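Local structure of hypothetical protein, IPT/TIG domain protein (Bacteroides ovatus, 4HW6) at residues I141-L155 / T405-G419. The protein is of unknown function but probably binds carbohydrate as an auxiliary nutrient-binding protein, pairing an IPT/TIG domain with a six-bladed beta-propeller. Numbering follows the deposited sequence.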
# COMPACT_ATOMS: atom_id res chain seq x y z
N ILE A 141 -14.04 -3.28 4.16
CA ILE A 141 -13.02 -2.88 3.20
C ILE A 141 -12.38 -4.17 2.63
O ILE A 141 -11.33 -4.61 3.07
CB ILE A 141 -11.98 -1.94 3.84
CG1 ILE A 141 -12.63 -0.82 4.67
CG2 ILE A 141 -11.12 -1.31 2.75
CD1 ILE A 141 -11.67 -0.16 5.65
N TRP A 142 -13.04 -4.77 1.65
CA TRP A 142 -12.82 -6.17 1.34
C TRP A 142 -11.66 -6.38 0.36
O TRP A 142 -10.78 -7.20 0.60
CB TRP A 142 -14.14 -6.79 0.82
CG TRP A 142 -14.00 -8.22 0.41
CD1 TRP A 142 -14.13 -8.70 -0.86
CD2 TRP A 142 -13.71 -9.33 1.25
NE1 TRP A 142 -13.92 -10.06 -0.86
CE2 TRP A 142 -13.65 -10.47 0.41
CE3 TRP A 142 -13.50 -9.48 2.62
CZ2 TRP A 142 -13.40 -11.74 0.91
CZ3 TRP A 142 -13.25 -10.75 3.11
CH2 TRP A 142 -13.18 -11.86 2.26
N ARG A 143 -11.69 -5.69 -0.78
CA ARG A 143 -10.60 -5.72 -1.76
C ARG A 143 -10.44 -4.33 -2.37
O ARG A 143 -11.44 -3.74 -2.82
CB ARG A 143 -10.88 -6.69 -2.91
CG ARG A 143 -11.06 -8.15 -2.52
CD ARG A 143 -9.75 -8.79 -2.09
NE ARG A 143 -9.94 -10.21 -1.74
CZ ARG A 143 -10.07 -10.71 -0.51
NH1 ARG A 143 -10.08 -9.95 0.56
NH2 ARG A 143 -10.18 -12.03 -0.36
N MSE A 144 -9.21 -3.83 -2.40
CA MSE A 144 -8.87 -2.51 -2.93
C MSE A 144 -8.18 -2.57 -4.28
O MSE A 144 -7.46 -3.53 -4.59
CB MSE A 144 -7.85 -1.80 -2.03
CG MSE A 144 -8.33 -1.38 -0.74
SE MSE A 144 -6.76 -0.72 0.27
CE MSE A 144 -7.85 0.01 1.68
N MSE A 145 -8.37 -1.51 -5.06
CA MSE A 145 -7.63 -1.36 -6.32
C MSE A 145 -7.58 0.11 -6.76
O MSE A 145 -8.60 0.80 -6.81
CB MSE A 145 -8.36 -2.21 -7.37
CG MSE A 145 -7.86 -2.14 -8.74
SE MSE A 145 -6.35 -3.29 -9.07
CE MSE A 145 -6.47 -4.58 -7.63
N PHE A 146 -6.38 0.59 -7.09
CA PHE A 146 -6.25 1.87 -7.75
C PHE A 146 -6.70 1.74 -9.22
O PHE A 146 -6.41 0.73 -9.88
CB PHE A 146 -4.79 2.38 -7.71
CG PHE A 146 -4.42 3.12 -6.46
CD1 PHE A 146 -4.83 4.42 -6.28
CD2 PHE A 146 -3.60 2.54 -5.49
CE1 PHE A 146 -4.49 5.13 -5.14
CE2 PHE A 146 -3.25 3.26 -4.35
CZ PHE A 146 -3.70 4.54 -4.18
N ASP A 147 -7.35 2.77 -9.73
CA ASP A 147 -7.57 2.92 -11.17
C ASP A 147 -6.20 3.15 -11.81
O ASP A 147 -5.55 4.14 -11.51
CB ASP A 147 -8.54 4.07 -11.43
CG ASP A 147 -8.74 4.38 -12.91
OD1 ASP A 147 -8.02 3.85 -13.79
OD2 ASP A 147 -9.65 5.19 -13.18
N PRO A 148 -5.76 2.24 -12.69
CA PRO A 148 -4.40 2.38 -13.26
C PRO A 148 -4.17 3.59 -14.18
O PRO A 148 -3.02 3.93 -14.48
CB PRO A 148 -4.22 1.07 -14.04
CG PRO A 148 -5.60 0.70 -14.44
CD PRO A 148 -6.47 1.07 -13.26
N ASN A 149 -5.25 4.25 -14.62
CA ASN A 149 -5.15 5.46 -15.42
C ASN A 149 -5.37 6.76 -14.65
O ASN A 149 -5.52 7.81 -15.27
CB ASN A 149 -6.12 5.37 -16.59
CG ASN A 149 -5.77 4.24 -17.53
OD1 ASN A 149 -6.51 3.27 -17.67
ND2 ASN A 149 -4.60 4.35 -18.14
N SER A 150 -5.36 6.68 -13.31
CA SER A 150 -5.69 7.79 -12.42
C SER A 150 -4.44 8.39 -11.75
O SER A 150 -4.57 9.32 -10.96
CB SER A 150 -6.67 7.33 -11.30
OG SER A 150 -6.06 6.58 -10.22
N ASN A 151 -3.25 7.83 -12.03
CA ASN A 151 -2.01 8.27 -11.36
C ASN A 151 -2.14 8.35 -9.83
O ASN A 151 -1.76 9.34 -9.18
CB ASN A 151 -1.55 9.61 -11.92
CG ASN A 151 -0.15 10.00 -11.45
OD1 ASN A 151 0.73 9.15 -11.34
ND2 ASN A 151 0.04 11.27 -11.16
N TYR A 152 -2.71 7.29 -9.27
CA TYR A 152 -2.88 7.13 -7.82
C TYR A 152 -3.83 8.13 -7.21
O TYR A 152 -3.74 8.40 -6.01
CB TYR A 152 -1.52 7.08 -7.09
CG TYR A 152 -0.72 5.90 -7.58
CD1 TYR A 152 -0.93 4.64 -7.05
CD2 TYR A 152 0.16 6.04 -8.63
CE1 TYR A 152 -0.25 3.54 -7.55
CE2 TYR A 152 0.84 4.95 -9.14
CZ TYR A 152 0.63 3.71 -8.59
OH TYR A 152 1.30 2.62 -9.05
N ASP A 153 -4.76 8.65 -8.01
CA ASP A 153 -5.76 9.60 -7.50
C ASP A 153 -7.14 9.00 -7.24
O ASP A 153 -7.98 9.66 -6.64
CB ASP A 153 -5.88 10.81 -8.40
CG ASP A 153 -4.68 11.77 -8.28
OD1 ASP A 153 -3.96 11.75 -7.26
OD2 ASP A 153 -4.48 12.54 -9.22
N ASP A 154 -7.37 7.78 -7.69
CA ASP A 154 -8.65 7.11 -7.45
C ASP A 154 -8.43 5.68 -7.00
O ASP A 154 -7.93 4.83 -7.75
CB ASP A 154 -9.54 7.17 -8.69
CG ASP A 154 -9.84 8.59 -9.11
OD1 ASP A 154 -10.70 9.26 -8.49
OD2 ASP A 154 -9.15 9.06 -10.03
N LEU A 155 -8.79 5.45 -5.74
CA LEU A 155 -8.73 4.15 -5.08
C LEU A 155 -10.13 3.66 -4.80
O LEU A 155 -10.95 4.38 -4.23
CB LEU A 155 -8.00 4.27 -3.76
CG LEU A 155 -7.92 3.04 -2.88
CD1 LEU A 155 -7.02 1.99 -3.54
CD2 LEU A 155 -7.35 3.44 -1.52
N THR A 405 -7.52 -6.83 5.85
CA THR A 405 -8.03 -7.65 4.77
C THR A 405 -7.58 -7.23 3.38
O THR A 405 -7.15 -8.05 2.59
CB THR A 405 -9.57 -7.68 4.84
OG1 THR A 405 -9.96 -8.18 6.13
CG2 THR A 405 -10.18 -8.56 3.77
N SER A 406 -7.68 -5.94 3.10
CA SER A 406 -7.34 -5.39 1.82
C SER A 406 -6.07 -4.55 1.91
O SER A 406 -5.69 -4.05 2.99
CB SER A 406 -8.54 -4.58 1.31
OG SER A 406 -8.87 -3.53 2.21
N ILE A 407 -5.39 -4.42 0.78
CA ILE A 407 -4.13 -3.72 0.73
C ILE A 407 -3.92 -3.08 -0.65
O ILE A 407 -4.28 -3.63 -1.69
CB ILE A 407 -2.95 -4.66 1.13
CG1 ILE A 407 -1.63 -3.90 1.21
CG2 ILE A 407 -2.87 -5.87 0.18
CD1 ILE A 407 -0.50 -4.70 1.86
N ALA A 408 -3.33 -1.89 -0.63
CA ALA A 408 -2.90 -1.20 -1.84
C ALA A 408 -1.60 -0.45 -1.57
O ALA A 408 -1.32 -0.07 -0.42
CB ALA A 408 -3.99 -0.25 -2.33
N TYR A 409 -0.76 -0.32 -2.59
CA TYR A 409 0.47 0.45 -2.45
C TYR A 409 0.40 1.65 -3.36
O TYR A 409 0.25 1.52 -4.58
CB TYR A 409 1.72 -0.40 -2.77
CG TYR A 409 2.97 0.38 -2.48
CD1 TYR A 409 3.39 0.62 -1.18
CD2 TYR A 409 3.70 0.95 -3.51
CE1 TYR A 409 4.52 1.38 -0.92
CE2 TYR A 409 4.85 1.69 -3.25
CZ TYR A 409 5.25 1.90 -1.94
OH TYR A 409 6.38 2.68 -1.70
N ASP A 410 0.55 2.82 -2.76
CA ASP A 410 0.49 4.09 -3.45
C ASP A 410 1.92 4.46 -3.83
O ASP A 410 2.70 4.88 -2.97
CB ASP A 410 -0.10 5.12 -2.50
CG ASP A 410 -0.34 6.48 -3.12
OD1 ASP A 410 0.36 6.86 -4.09
OD2 ASP A 410 -1.21 7.19 -2.57
N MSE A 411 2.27 4.25 -5.09
CA MSE A 411 3.63 4.55 -5.57
C MSE A 411 3.90 6.05 -5.58
O MSE A 411 5.04 6.49 -5.39
CB MSE A 411 3.84 3.95 -6.96
CG MSE A 411 3.84 2.42 -7.00
SE MSE A 411 4.42 1.76 -8.74
CE MSE A 411 5.70 3.14 -9.12
N LYS A 412 2.87 6.85 -5.80
CA LYS A 412 3.06 8.29 -5.86
C LYS A 412 3.38 8.87 -4.48
O LYS A 412 4.26 9.71 -4.33
CB LYS A 412 1.83 8.97 -6.46
CG LYS A 412 1.94 10.47 -6.58
CD LYS A 412 0.95 11.05 -7.58
CE LYS A 412 -0.44 11.23 -7.01
NZ LYS A 412 -1.34 11.84 -8.03
N ARG A 413 2.66 8.41 -3.48
CA ARG A 413 2.81 8.95 -2.12
C ARG A 413 3.68 8.04 -1.24
O ARG A 413 3.85 8.34 -0.06
CB ARG A 413 1.44 9.15 -1.50
CG ARG A 413 0.54 10.04 -2.35
CD ARG A 413 -0.81 10.35 -1.73
NE ARG A 413 -1.62 11.15 -2.66
CZ ARG A 413 -2.29 10.68 -3.71
NH1 ARG A 413 -2.31 9.40 -3.99
NH2 ARG A 413 -2.95 11.52 -4.51
N LYS A 414 4.18 6.95 -1.82
CA LYS A 414 5.08 5.99 -1.16
C LYS A 414 4.55 5.49 0.19
O LYS A 414 5.17 5.67 1.22
CB LYS A 414 6.48 6.58 -0.97
CG LYS A 414 7.15 7.09 -2.24
CD LYS A 414 7.40 6.00 -3.27
CE LYS A 414 8.28 6.53 -4.40
NZ LYS A 414 7.87 6.02 -5.75
N CYS A 415 3.38 4.85 0.16
CA CYS A 415 2.75 4.34 1.39
C CYS A 415 1.81 3.22 1.05
O CYS A 415 1.34 3.11 -0.09
CB CYS A 415 2.01 5.48 2.10
SG CYS A 415 0.68 6.24 1.12
N PHE A 416 1.56 2.35 2.03
CA PHE A 416 0.51 1.36 1.92
C PHE A 416 -0.80 1.89 2.52
O PHE A 416 -0.77 2.63 3.53
CB PHE A 416 0.85 0.10 2.72
CG PHE A 416 1.98 -0.70 2.17
CD1 PHE A 416 3.27 -0.46 2.57
CD2 PHE A 416 1.74 -1.72 1.25
CE1 PHE A 416 4.33 -1.21 2.07
CE2 PHE A 416 2.80 -2.47 0.75
CZ PHE A 416 4.07 -2.22 1.16
N TYR A 417 -1.92 1.47 1.95
CA TYR A 417 -3.24 1.59 2.60
C TYR A 417 -3.70 0.18 2.95
O TYR A 417 -3.58 -0.74 2.12
CB TYR A 417 -4.29 2.30 1.71
CG TYR A 417 -3.80 3.64 1.25
CD1 TYR A 417 -3.48 4.64 2.17
CD2 TYR A 417 -3.62 3.90 -0.10
CE1 TYR A 417 -2.95 5.84 1.74
CE2 TYR A 417 -3.11 5.10 -0.53
CZ TYR A 417 -2.79 6.07 0.39
OH TYR A 417 -2.26 7.25 -0.06
N ILE A 418 -4.19 0.01 4.17
CA ILE A 418 -4.68 -1.26 4.68
C ILE A 418 -6.14 -1.10 5.08
O ILE A 418 -6.47 -0.21 5.87
CB ILE A 418 -3.92 -1.70 5.94
CG1 ILE A 418 -2.39 -1.68 5.71
CG2 ILE A 418 -4.42 -3.07 6.43
CD1 ILE A 418 -1.90 -2.66 4.66
N GLY A 419 -6.99 -1.97 4.55
CA GLY A 419 -8.39 -2.02 4.94
C GLY A 419 -8.49 -2.88 6.18
O GLY A 419 -8.44 -4.12 6.12
O HOH W 1 -4.71 -3.15 -4.36
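R413 reaches the turn at Y152 and D153 with both terminal nitrogens. NH1 meets Y152 O almost straight, at 2.7 Å and 174°, with the oxygen in the guanidinium plane, while NH2 bonds D153 OD1 at a more bent angle. K412 NZ completes a salt-bridge pair on D153 OD1, coming from above the carboxylate plane (2.7 Å), and also bonds N151 O; a bend at chi3 (81°) curls its chain up to both acceptors. Next to these polar contacts, the Y152 ring lies with one face over the backbone N of M411 and K412, and its OH comes 3.3 Å from M411 SE in one of two conformers of M411. F146 sits between Y152 CD1 on one face and L155 CD1 on the other, its CZ meeting the edge of the Y417 ring at 3.7 Å. Strands 143-146 and 405-410 belong to separate antiparallel sheets, neighbouring blades of the six-bladed beta-propeller, and run 15° apart. Between them M144 extends its SE to A408 CB (3.8 Å), and a water bridges M144 O and I407 O. At the far end S406 OG donates to I141 O from above the carbonyl plane. In the same guanidinium plane, D410 OD2 takes R413 NH1 on its syn side and Y417 OH on its anti side. A leucine in place of R413 would probably leave Y152 O without this donor and D410 without its cationic mate. F169 adds a cation-pi contact to R413.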